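Local coordinates for protein MgGH51 (Meripilus giganteus, PDB 6ZQ0) that probably hydrolyses terminal alpha-L-arabinofuranosyl residues from arabinose-containing polysaccharides as a retaining GH51 alpha-L-arabinofuranosidase, at residues G229-E234 with G259-V264; E23-S28 with Y479-Q484; S396-V401 with T424-E429; F345-N350 with R378-T383. All coordinates share one frame; numbering follows the deposited sequence.

Contact 1 (G229-E234 with G259-V264). With LXE ([(1~{S},2~{S},3~{S},4~{S})-2-(hydroxymethyl)-3,4-bis(oxidanyl)cyclopentyl]azanium), chain G.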
# COMPACT_ATOMS: atom_id res chain seq x y z
N GLY A 229 3.04 -8.47 0.06
CA GLY A 229 3.58 -8.29 1.41
C GLY A 229 5.01 -8.80 1.45
O GLY A 229 5.46 -9.36 0.47
N GLY A 230 5.69 -8.61 2.59
CA GLY A 230 5.05 -8.30 3.84
C GLY A 230 4.40 -9.51 4.51
O GLY A 230 4.05 -10.52 3.85
N ASN A 231 4.14 -9.38 5.79
CA ASN A 231 3.47 -10.45 6.57
C ASN A 231 2.14 -10.86 5.95
O ASN A 231 1.86 -12.04 5.98
CB ASN A 231 3.26 -10.02 8.00
CG ASN A 231 4.52 -10.03 8.83
OD1 ASN A 231 5.63 -10.13 8.32
ND2 ASN A 231 4.31 -9.92 10.13
N ASN A 232 1.41 -9.94 5.34
CA ASN A 232 0.07 -10.24 4.76
C ASN A 232 0.16 -11.26 3.62
O ASN A 232 -0.90 -11.85 3.23
CB ASN A 232 -0.67 -8.99 4.34
CG ASN A 232 -2.17 -9.18 4.42
OD1 ASN A 232 -2.66 -9.54 5.49
ND2 ASN A 232 -2.91 -8.94 3.33
N LEU A 233 1.36 -11.53 3.09
CA LEU A 233 1.55 -12.58 2.06
C LEU A 233 1.42 -13.95 2.75
O LEU A 233 0.89 -14.90 2.14
CB LEU A 233 2.95 -12.44 1.48
CG LEU A 233 3.41 -13.56 0.57
CD1 LEU A 233 2.67 -13.50 -0.78
CD2 LEU A 233 4.92 -13.49 0.44
N GLU A 234 1.91 -14.02 3.97
CA GLU A 234 2.30 -15.32 4.57
C GLU A 234 1.10 -16.11 5.07
O GLU A 234 1.17 -17.32 5.03
CB GLU A 234 3.31 -15.12 5.67
CG GLU A 234 4.62 -14.71 5.06
CD GLU A 234 5.70 -14.42 6.07
OE1 GLU A 234 6.57 -15.26 6.23
OE2 GLU A 234 5.70 -13.30 6.59
N GLY A 259 -6.51 -11.96 6.98
CA GLY A 259 -5.16 -11.43 6.76
C GLY A 259 -4.34 -11.61 8.01
O GLY A 259 -4.83 -12.19 8.99
N ASP A 260 -3.18 -10.97 8.03
CA ASP A 260 -2.16 -11.18 9.08
C ASP A 260 -2.14 -9.99 10.04
O ASP A 260 -1.19 -9.91 10.88
CB ASP A 260 -0.87 -11.55 8.36
CG ASP A 260 -1.14 -12.87 7.68
OD1 ASP A 260 -1.58 -13.84 8.42
OD2 ASP A 260 -1.08 -12.93 6.41
N TRP A 261 -3.18 -9.15 10.03
CA TRP A 261 -3.21 -7.93 10.87
C TRP A 261 -4.54 -7.78 11.60
O TRP A 261 -4.87 -6.63 12.02
CB TRP A 261 -2.84 -6.71 10.02
CG TRP A 261 -1.45 -6.82 9.49
CD1 TRP A 261 -1.05 -7.06 8.21
CD2 TRP A 261 -0.25 -6.70 10.27
NE1 TRP A 261 0.32 -7.04 8.14
CE2 TRP A 261 0.83 -6.86 9.40
CE3 TRP A 261 0.01 -6.44 11.62
CZ2 TRP A 261 2.16 -6.75 9.82
CZ3 TRP A 261 1.31 -6.33 12.04
CH2 TRP A 261 2.38 -6.47 11.15
N GLY A 262 -5.24 -8.90 11.81
CA GLY A 262 -6.41 -8.97 12.71
C GLY A 262 -7.72 -8.78 11.97
O GLY A 262 -8.80 -8.74 12.63
N TYR A 263 -7.69 -8.57 10.66
CA TYR A 263 -8.96 -8.35 9.93
C TYR A 263 -9.02 -9.19 8.66
O TYR A 263 -8.01 -9.58 8.07
CB TYR A 263 -9.21 -6.87 9.61
CG TYR A 263 -8.09 -6.17 8.88
CD1 TYR A 263 -7.07 -5.56 9.58
CD2 TYR A 263 -8.10 -6.05 7.50
CE1 TYR A 263 -6.06 -4.87 8.91
CE2 TYR A 263 -7.08 -5.38 6.82
CZ TYR A 263 -6.07 -4.77 7.53
OH TYR A 263 -5.08 -4.08 6.87
N VAL A 264 -10.25 -9.38 8.23
CA VAL A 264 -10.58 -10.05 6.94
C VAL A 264 -10.20 -9.13 5.78
O VAL A 264 -10.49 -7.93 5.80
CB VAL A 264 -12.06 -10.45 6.89
CG1 VAL A 264 -12.40 -10.96 5.51
CG2 VAL A 264 -12.40 -11.51 7.92
C1' LXE G . 8.15 -6.33 8.25
C2' LXE G . 7.04 -7.18 7.68
O2' LXE G . 7.30 -7.84 6.44
C3' LXE G . 5.86 -6.23 7.53
O3' LXE G . 4.62 -6.96 7.32
C4' LXE G . 5.96 -5.34 8.79
C5' LXE G . 5.45 -3.88 8.71
O5' LXE G . 6.06 -3.12 7.66
C6' LXE G . 7.45 -5.38 9.15
N1' LXE G . 7.75 -5.81 10.52
O HOH W 1 1.62 -9.98 11.32

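Contact 2 (E23-S28 with Y479-Q484). With LXE ([(1~{S},2~{S},3~{S},4~{S})-2-(hydroxymethyl)-3,4-bis(oxidanyl)cyclopentyl]azanium), chain G.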
# COMPACT_ATOMS: atom_id res chain seq x y z
N GLU A 23 1.44 -3.75 1.68
CA GLU A 23 0.60 -4.90 2.04
C GLU A 23 -0.63 -4.31 2.68
O GLU A 23 -0.56 -3.11 3.07
CB GLU A 23 1.31 -5.82 3.02
CG GLU A 23 1.44 -5.20 4.40
CD GLU A 23 2.23 -6.01 5.39
OE1 GLU A 23 1.83 -7.13 5.68
OE2 GLU A 23 3.21 -5.47 5.92
N ASP A 24 -1.68 -5.11 2.79
CA ASP A 24 -2.87 -4.69 3.56
C ASP A 24 -2.53 -4.75 5.05
O ASP A 24 -2.60 -5.85 5.65
CB ASP A 24 -4.11 -5.50 3.21
CG ASP A 24 -5.39 -4.71 3.40
OD1 ASP A 24 -5.36 -3.84 4.28
OD2 ASP A 24 -6.35 -4.94 2.61
N ILE A 25 -2.23 -3.59 5.61
CA ILE A 25 -1.85 -3.39 7.04
C ILE A 25 -2.45 -2.03 7.42
O ILE A 25 -2.55 -1.18 6.54
CB ILE A 25 -0.34 -3.43 7.27
CG1 ILE A 25 -0.01 -3.35 8.75
CG2 ILE A 25 0.39 -2.35 6.47
CD1 ILE A 25 1.48 -3.41 9.04
N ASN A 26 -2.99 -1.88 8.61
CA ASN A 26 -3.65 -0.60 9.01
C ASN A 26 -4.80 -0.27 8.06
O ASN A 26 -5.01 0.93 7.77
CB ASN A 26 -2.66 0.57 8.96
CG ASN A 26 -1.35 0.30 9.66
OD1 ASN A 26 -1.34 -0.30 10.74
ND2 ASN A 26 -0.26 0.79 9.08
N HIS A 27 -5.48 -1.25 7.49
CA HIS A 27 -6.56 -1.03 6.49
C HIS A 27 -6.05 -0.18 5.32
O HIS A 27 -6.67 0.83 4.91
CB HIS A 27 -7.80 -0.46 7.19
CG HIS A 27 -8.57 -1.56 7.81
ND1 HIS A 27 -9.45 -2.35 7.10
CD2 HIS A 27 -8.56 -2.02 9.07
CE1 HIS A 27 -9.97 -3.24 7.94
NE2 HIS A 27 -9.45 -3.03 9.13
N SER A 28 -4.84 -0.50 4.87
CA SER A 28 -4.21 0.16 3.73
C SER A 28 -4.88 -0.28 2.42
O SER A 28 -4.72 0.44 1.43
CB SER A 28 -2.77 -0.13 3.70
OG SER A 28 -2.60 -1.52 3.55
N TYR A 479 10.26 2.69 2.08
CA TYR A 479 9.79 2.87 3.47
C TYR A 479 8.70 1.84 3.72
O TYR A 479 7.91 1.52 2.80
CB TYR A 479 9.27 4.29 3.62
CG TYR A 479 8.92 4.71 5.01
CD1 TYR A 479 7.70 4.36 5.58
CD2 TYR A 479 9.76 5.54 5.73
CE1 TYR A 479 7.35 4.80 6.84
CE2 TYR A 479 9.42 5.99 6.99
CZ TYR A 479 8.22 5.61 7.56
OH TYR A 479 7.85 6.06 8.81
N ALA A 480 8.52 1.44 4.96
CA ALA A 480 7.33 0.63 5.31
C ALA A 480 6.93 0.86 6.75
O ALA A 480 7.81 1.03 7.60
CB ALA A 480 7.60 -0.84 5.10
N PRO A 481 5.64 0.74 7.09
CA PRO A 481 4.56 0.62 6.11
C PRO A 481 4.27 1.93 5.36
O PRO A 481 4.56 3.00 5.79
CB PRO A 481 3.34 0.25 6.95
CG PRO A 481 3.90 -0.22 8.25
CD PRO A 481 5.17 0.57 8.44
N LEU A 482 3.55 1.77 4.25
CA LEU A 482 3.20 2.88 3.37
C LEU A 482 2.01 3.64 3.92
O LEU A 482 2.01 4.89 3.84
CB LEU A 482 2.89 2.29 2.00
CG LEU A 482 2.52 3.30 0.91
CD1 LEU A 482 3.64 4.25 0.63
CD2 LEU A 482 2.17 2.57 -0.38
N LEU A 483 0.96 2.92 4.31
CA LEU A 483 -0.38 3.50 4.52
C LEU A 483 -0.89 3.18 5.92
O LEU A 483 -0.65 2.09 6.42
CB LEU A 483 -1.32 2.98 3.43
CG LEU A 483 -1.13 3.65 2.07
CD1 LEU A 483 -2.05 3.01 1.09
CD2 LEU A 483 -1.41 5.12 2.11
N GLN A 484 -1.66 4.11 6.46
CA GLN A 484 -2.30 3.92 7.77
C GLN A 484 -3.69 4.53 7.78
O GLN A 484 -3.83 5.79 7.64
CB GLN A 484 -1.43 4.57 8.84
CG GLN A 484 -2.07 4.60 10.20
CD GLN A 484 -1.35 5.55 11.11
OE1 GLN A 484 -0.59 6.43 10.69
NE2 GLN A 484 -1.68 5.42 12.38
C1' LXE G . 8.15 -6.33 8.25
C2' LXE G . 7.04 -7.18 7.68
O2' LXE G . 7.30 -7.84 6.44
C3' LXE G . 5.86 -6.23 7.53
O3' LXE G . 4.62 -6.96 7.32
C4' LXE G . 5.96 -5.34 8.79
C5' LXE G . 5.45 -3.88 8.71
O5' LXE G . 6.06 -3.12 7.66
C6' LXE G . 7.45 -5.38 9.15
N1' LXE G . 7.75 -5.81 10.52
O HOH W 2 0.51 0.07 3.96

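Contact 3 (S396-V401 with T424-E429). With LXE ([(1~{S},2~{S},3~{S},4~{S})-2-(hydroxymethyl)-3,4-bis(oxidanyl)cyclopentyl]azanium), chain G.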
# COMPACT_ATOMS: atom_id res chain seq x y z
N SER A 396 19.94 -11.20 -5.63
CA SER A 396 19.45 -10.05 -4.84
C SER A 396 18.98 -10.54 -3.48
O SER A 396 18.47 -11.68 -3.39
CB SER A 396 18.32 -9.31 -5.50
OG SER A 396 18.71 -8.72 -6.69
N TYR A 397 19.14 -9.67 -2.50
CA TYR A 397 18.60 -9.81 -1.14
C TYR A 397 17.75 -8.61 -0.83
O TYR A 397 18.07 -7.52 -1.27
CB TYR A 397 19.71 -9.87 -0.11
CG TYR A 397 20.24 -11.26 0.15
CD1 TYR A 397 19.57 -12.13 1.00
CD2 TYR A 397 21.39 -11.71 -0.48
CE1 TYR A 397 20.07 -13.40 1.26
CE2 TYR A 397 21.89 -12.99 -0.24
CZ TYR A 397 21.23 -13.82 0.64
OH TYR A 397 21.72 -15.08 0.92
N ASP A 398 16.71 -8.86 -0.06
CA ASP A 398 15.81 -7.84 0.48
C ASP A 398 16.24 -7.62 1.93
O ASP A 398 16.12 -8.54 2.77
CB ASP A 398 14.34 -8.24 0.34
CG ASP A 398 13.39 -7.22 0.93
OD1 ASP A 398 13.86 -6.19 1.40
OD2 ASP A 398 12.19 -7.51 0.98
N VAL A 399 16.67 -6.43 2.24
CA VAL A 399 17.25 -6.05 3.56
C VAL A 399 16.25 -5.15 4.23
O VAL A 399 15.79 -4.19 3.59
CB VAL A 399 18.61 -5.37 3.40
CG1 VAL A 399 19.23 -5.04 4.75
CG2 VAL A 399 19.55 -6.22 2.55
N HIS A 400 15.83 -5.52 5.42
CA HIS A 400 14.87 -4.74 6.23
C HIS A 400 15.54 -4.17 7.47
O HIS A 400 16.25 -4.92 8.13
CB HIS A 400 13.72 -5.63 6.69
CG HIS A 400 12.93 -6.20 5.56
ND1 HIS A 400 11.88 -7.05 5.79
CD2 HIS A 400 13.00 -6.03 4.23
CE1 HIS A 400 11.36 -7.40 4.62
NE2 HIS A 400 12.02 -6.79 3.65
N VAL A 401 15.21 -2.93 7.83
CA VAL A 401 15.71 -2.39 9.11
C VAL A 401 14.73 -1.36 9.65
O VAL A 401 14.29 -0.43 8.92
CB VAL A 401 17.12 -1.83 9.01
CG1 VAL A 401 17.23 -0.68 8.06
CG2 VAL A 401 17.64 -1.47 10.40
N THR A 424 22.70 -7.59 -5.91
CA THR A 424 22.07 -6.27 -5.71
C THR A 424 21.15 -6.36 -4.52
O THR A 424 20.80 -7.49 -4.13
CB THR A 424 21.35 -5.80 -6.97
OG1 THR A 424 20.32 -6.73 -7.31
CG2 THR A 424 22.35 -5.59 -8.10
N TYR A 425 20.95 -5.22 -3.88
CA TYR A 425 20.26 -5.14 -2.59
C TYR A 425 19.03 -4.28 -2.77
O TYR A 425 19.07 -3.23 -3.41
CB TYR A 425 21.22 -4.69 -1.49
CG TYR A 425 22.33 -5.68 -1.28
CD1 TYR A 425 22.16 -6.77 -0.45
CD2 TYR A 425 23.49 -5.62 -2.05
CE1 TYR A 425 23.14 -7.76 -0.34
CE2 TYR A 425 24.47 -6.57 -1.93
CZ TYR A 425 24.30 -7.64 -1.07
OH TYR A 425 25.28 -8.58 -0.96
N PHE A 426 17.94 -4.78 -2.19
CA PHE A 426 16.62 -4.11 -2.08
C PHE A 426 16.43 -3.78 -0.61
O PHE A 426 16.36 -4.72 0.19
CB PHE A 426 15.56 -5.05 -2.64
CG PHE A 426 14.11 -4.64 -2.51
CD1 PHE A 426 13.73 -3.31 -2.52
CD2 PHE A 426 13.12 -5.60 -2.37
CE1 PHE A 426 12.39 -2.97 -2.48
CE2 PHE A 426 11.78 -5.26 -2.32
CZ PHE A 426 11.42 -3.95 -2.39
N GLU A 427 16.34 -2.49 -0.28
CA GLU A 427 15.99 -2.08 1.08
C GLU A 427 14.46 -2.08 1.17
O GLU A 427 13.86 -1.00 1.06
CB GLU A 427 16.68 -0.79 1.45
CG GLU A 427 16.70 -0.59 2.96
CD GLU A 427 17.90 -1.15 3.68
OE1 GLU A 427 18.85 -1.58 3.02
OE2 GLU A 427 17.84 -1.21 4.89
N GLY A 428 13.88 -3.28 1.25
CA GLY A 428 12.44 -3.50 0.98
C GLY A 428 11.54 -2.96 2.09
O GLY A 428 10.32 -2.77 1.82
N GLU A 429 12.09 -2.79 3.29
CA GLU A 429 11.41 -2.17 4.45
C GLU A 429 12.42 -1.37 5.22
O GLU A 429 13.45 -1.95 5.68
CB GLU A 429 10.75 -3.18 5.40
CG GLU A 429 9.68 -3.97 4.68
CD GLU A 429 9.06 -5.06 5.50
OE1 GLU A 429 9.16 -4.97 6.75
OE2 GLU A 429 8.61 -6.08 4.87
C1' LXE G . 8.15 -6.33 8.25
C2' LXE G . 7.04 -7.18 7.68
O2' LXE G . 7.30 -7.84 6.44
C3' LXE G . 5.86 -6.23 7.53
O3' LXE G . 4.62 -6.96 7.32
C4' LXE G . 5.96 -5.34 8.79
C5' LXE G . 5.45 -3.88 8.71
O5' LXE G . 6.06 -3.12 7.66
C6' LXE G . 7.45 -5.38 9.15
N1' LXE G . 7.75 -5.81 10.52

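Contact 4 (F345-N350 with R378-T383). With LXE ([(1~{S},2~{S},3~{S},4~{S})-2-(hydroxymethyl)-3,4-bis(oxidanyl)cyclopentyl]azanium), chain G.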
# COMPACT_ATOMS: atom_id res chain seq x y z
N PHE A 345 11.16 -8.62 -11.32
CA PHE A 345 11.62 -8.93 -9.94
C PHE A 345 10.54 -9.67 -9.19
O PHE A 345 9.40 -9.19 -9.14
CB PHE A 345 11.93 -7.67 -9.15
CG PHE A 345 12.90 -6.76 -9.83
CD1 PHE A 345 14.24 -7.08 -9.87
CD2 PHE A 345 12.47 -5.61 -10.45
CE1 PHE A 345 15.15 -6.23 -10.50
CE2 PHE A 345 13.36 -4.77 -11.10
CZ PHE A 345 14.70 -5.07 -11.12
N VAL A 346 10.90 -10.84 -8.67
CA VAL A 346 10.02 -11.65 -7.80
C VAL A 346 10.76 -11.91 -6.49
O VAL A 346 11.96 -12.26 -6.50
CB VAL A 346 9.58 -12.93 -8.51
CG1 VAL A 346 8.92 -13.94 -7.57
CG2 VAL A 346 8.62 -12.60 -9.64
N GLU A 347 10.05 -11.71 -5.40
CA GLU A 347 10.59 -11.94 -4.05
C GLU A 347 10.07 -13.30 -3.58
O GLU A 347 8.85 -13.59 -3.66
CB GLU A 347 10.22 -10.78 -3.13
CG GLU A 347 10.88 -10.87 -1.78
CD GLU A 347 10.95 -9.55 -1.04
OE1 GLU A 347 10.46 -8.54 -1.61
OE2 GLU A 347 11.50 -9.52 0.09
N VAL A 348 10.98 -14.13 -3.09
CA VAL A 348 10.65 -15.51 -2.68
C VAL A 348 10.35 -15.50 -1.18
O VAL A 348 11.28 -15.58 -0.36
CB VAL A 348 11.76 -16.48 -3.07
CG1 VAL A 348 11.40 -17.87 -2.62
CG2 VAL A 348 12.07 -16.44 -4.55
N GLY A 349 9.09 -15.33 -0.86
CA GLY A 349 8.64 -15.29 0.53
C GLY A 349 8.68 -13.87 1.08
O GLY A 349 8.74 -12.90 0.31
N ASN A 350 8.66 -13.80 2.40
CA ASN A 350 8.74 -12.57 3.21
C ASN A 350 9.52 -12.91 4.48
O ASN A 350 9.11 -13.83 5.19
CB ASN A 350 7.35 -12.09 3.61
CG ASN A 350 7.42 -10.83 4.42
OD1 ASN A 350 7.96 -9.83 3.93
ND2 ASN A 350 6.99 -10.93 5.67
N ARG A 378 14.58 -11.66 -12.02
CA ARG A 378 15.54 -11.65 -10.91
C ARG A 378 14.78 -12.00 -9.63
O ARG A 378 13.84 -11.28 -9.25
CB ARG A 378 16.20 -10.28 -10.82
CG ARG A 378 17.47 -10.29 -9.99
CD ARG A 378 18.15 -8.95 -10.03
NE ARG A 378 19.47 -9.02 -9.41
CZ ARG A 378 20.61 -8.82 -10.06
NH1 ARG A 378 20.58 -8.60 -11.35
NH2 ARG A 378 21.79 -8.88 -9.45
N PHE A 379 15.25 -13.03 -8.95
CA PHE A 379 14.64 -13.58 -7.73
C PHE A 379 15.38 -13.02 -6.52
O PHE A 379 16.60 -13.08 -6.44
CB PHE A 379 14.61 -15.11 -7.83
CG PHE A 379 13.64 -15.56 -8.89
CD1 PHE A 379 12.27 -15.56 -8.64
CD2 PHE A 379 14.09 -15.92 -10.14
CE1 PHE A 379 11.37 -15.91 -9.63
CE2 PHE A 379 13.17 -16.26 -11.14
CZ PHE A 379 11.83 -16.28 -10.87
N ILE A 380 14.59 -12.54 -5.56
CA ILE A 380 15.12 -11.86 -4.35
C ILE A 380 14.93 -12.78 -3.15
O ILE A 380 13.78 -13.17 -2.87
CB ILE A 380 14.38 -10.53 -4.16
CG1 ILE A 380 14.44 -9.67 -5.41
CG2 ILE A 380 14.96 -9.82 -2.94
CD1 ILE A 380 13.46 -8.53 -5.37
N ALA A 381 16.01 -13.05 -2.43
CA ALA A 381 16.06 -13.84 -1.19
C ALA A 381 15.75 -12.94 0.01
O ALA A 381 16.02 -11.71 -0.02
CB ALA A 381 17.40 -14.48 -1.04
N THR A 382 15.12 -13.50 1.02
CA THR A 382 14.54 -12.70 2.11
C THR A 382 15.20 -13.01 3.45
O THR A 382 14.87 -12.36 4.44
CB THR A 382 13.03 -12.94 2.23
OG1 THR A 382 12.89 -14.29 2.67
CG2 THR A 382 12.32 -12.73 0.92
N THR A 383 16.09 -14.00 3.48
CA THR A 383 16.91 -14.24 4.67
C THR A 383 17.94 -13.13 4.79
O THR A 383 18.14 -12.36 3.85
CB THR A 383 17.58 -15.62 4.63
OG1 THR A 383 18.02 -15.87 3.30
CG2 THR A 383 16.67 -16.71 5.15
C1' LXE G . 8.15 -6.33 8.25
C2' LXE G . 7.04 -7.18 7.68
O2' LXE G . 7.30 -7.84 6.44
C3' LXE G . 5.86 -6.23 7.53
O3' LXE G . 4.62 -6.96 7.32
C4' LXE G . 5.96 -5.34 8.79
C5' LXE G . 5.45 -3.88 8.71
O5' LXE G . 6.06 -3.12 7.66
C6' LXE G . 7.45 -5.38 9.15
N1' LXE G . 7.75 -5.81 10.52

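Contact 1 (G229-E234 with G259-V264)
N232 and D260 bring the two backbones within 5.0 Å of each other, CA to CA, where the short, weakly bonded helical turn 231-234 faces the irregular loop 259-264. The N232 amide reaches across because its CG stands anti to the backbone N (chi1 -151°), and OD1 receives the D260 N-H in a fairly straight bond of 3.0 Å from D260 N; ND2 is held by N265. D260 OD2 lies 3.1 Å from N231 O, two acceptors with no bond between them; OD2 is held instead by R257 (salt bridge) and the N-H of G235. The N231 amide is almost parallel to the W261 indole (7° between planes), but the two side chains cross at about a right angle, with ND2 3.8 Å from CZ2. One water ties N231 ND2 (2.9 Å) to D260 O (2.8 Å). Both segments touch the bound aminocyclopentane: N231 N donates to its O3' at 2.9 Å, and W261 CZ2 meets O3' at the ring edge, while W261 NE1 bonds to E23. The turn follows strand 224-227 of the parallel barrel, the loop runs between strands 257-258 and 264-265, and W261 leans on I25 in the loop after strand 20-21.

Contact 2 (E23-S28 with Y479-Q484)
I25 and P481 meet beside the hydroxymethyl arm of the bound aminocyclopentane, I25 CG2 packing on P481 CB at 4.0 Å while P481 CG lies 3.7 Å from ligand O5'. The methyl of A480 borders the same oxygen. From the other segment comes E23, whose OE2 takes the ligand O3' hydroxyl in a very short bond of 2.5 Å. Its CG is tucked between the backbone N and the carbonyl carbon (chi1 70°), and from there the chain runs extended to the sugar-like ring; the second oxygen, OE1, is held by the backbone N-H of N232. Behind this shell, N26 ND2 donates to L483 O, 3.0 Å long and nearly linear at 174°, with the acceptor lying in the amide plane. The N26 OD1 is in turn fixed by the N-H of Q490. Segment 23-28 follows strand 20-21 and segment 479-484 follows strand 474-479, the first and last strands of the eight-stranded parallel beta/alpha barrel, so the contact lies where the barrel closes on itself, and a cis peptide before P481 bends the chain there. S28 packs unusually tightly on L483, CB to CB 3.4 Å. Its hydroxyl turns back to donate to E23 O at 2.6 Å, and S28 N bonds to I25 O. A water accepts the N-H of L483 and makes a weak bond to E23 O. Farther out, Y498 of strand 496-498 touches both S28 and L483, while Q484 is pinned through OE1 to S497 and NE2 to T489.

Contact 3 (S396-V401 with T424-E429)
H400 and E429 both carry CG anti to the carbonyl carbon, beside the backbone N (chi1 -62° in H400), which puts the glutamate chain across the imidazole. E429 CG sits 3.7 Å from the H400 ring centroid and only 6° off its normal, a CH-pi contact, and the carboxylate continues stacked over the same ring. E429 OE2 accepts the ligand O2' hydroxyl at 2.7 Å and is salt-bridged to R226. E429 OE1 is modelled 2.3 Å from ligand C1', too short for a non-bonded contact; whether it reflects a link, a reaction state or a clash is left open. H400 ND1 bonds to E351 and NE2 to D398 OD2, whose place is less sure; together they would hold the ring's rotation. Strands 396-403 and 424-432 run parallel as neighbours in the barrel, joined by helix 405-410 in a beta-alpha-beta unit, and E429 lies toward the C-terminal end of the seventh strand, a position consistent with that of the nucleophile in GH51 enzymes. The backbone ladder has F426 N on Y397 O (2.9 Å) and V399 N on F426 O (2.7 Å). Past it, E427 centres an inverse gamma turn, and one more bond crosses, V401 N to E429 O (2.9 Å). On the face away from H400, V399 CG2 meets the Y425 ring at its edge, 4.0 Å from CD1.

Contact 4 (F345-N350 with R378-T383)
The F345 ring lies alongside R378, with F345 CD1 3.9 Å from R378 CB, and it is also stacked with the ring of F475. On the other face of the sheet, CD1 and CE1 of the F379 ring come against the neighbouring strand: CE1 is within 3.7 Å of V346 CB, and CD1 approaches V348 CG2 at 4.2 Å. F379 gets there with CG beside its backbone N (chi1 -69°), and L370 and Q371 of helix 359-373 pack on the same side chain. Strands 345-348 and 378-381 are parallel neighbours, the fourth and fifth of the barrel, and this helix connects them as a beta-alpha-beta unit. Three backbone bonds hold them in register, V346 N to R378 O, I380 N to V346 O, and V348 N to I380 O, the last almost linear at 178°. Beyond the ladder T382 packs on the other chain, its CG2 3.3 Å from V348 O and 3.4 Å from E347 OE2. The T382 hydroxyl bonds to D352, and Y359 OH bridges V348 O and T382 N. E347 is salt-bridged through OE1 to R226. N350 turns to the ligand, ND2 donating to O2' over 3.2 Å in a bent bond (144°) and also to E234; the position fits the asparagine of the Asn-Glu pair that follows the fourth strand in this clan of glycosidases.

All four contacts reach the same aminocyclopentane at the C-terminal mouth of the parallel barrel, approaching it from the ends of different strands and the loops after them. Contacts 1 and 2 lie about 11 Å apart, centre to centre, and are joined where Y263 OH bonds to D24 OD1 at 2.6 Å. Contacts 3 and 4, about 9 Å apart between centres, contribute neighbouring strands, 378-381 from contact 4 and 396-403 from contact 3; there S396 OG and R378 NE are hydrogen-bonded at 2.8 Å. A480 CB of contact 2 packs against E429 CG of contact 3 at 3.8 Å, while E234 OE2 of contact 1 probably accepts a bond from N350 ND2 of contact 4 at 2.8 Å. Contacts 2 and 4, with centres about 20 Å apart, do not touch.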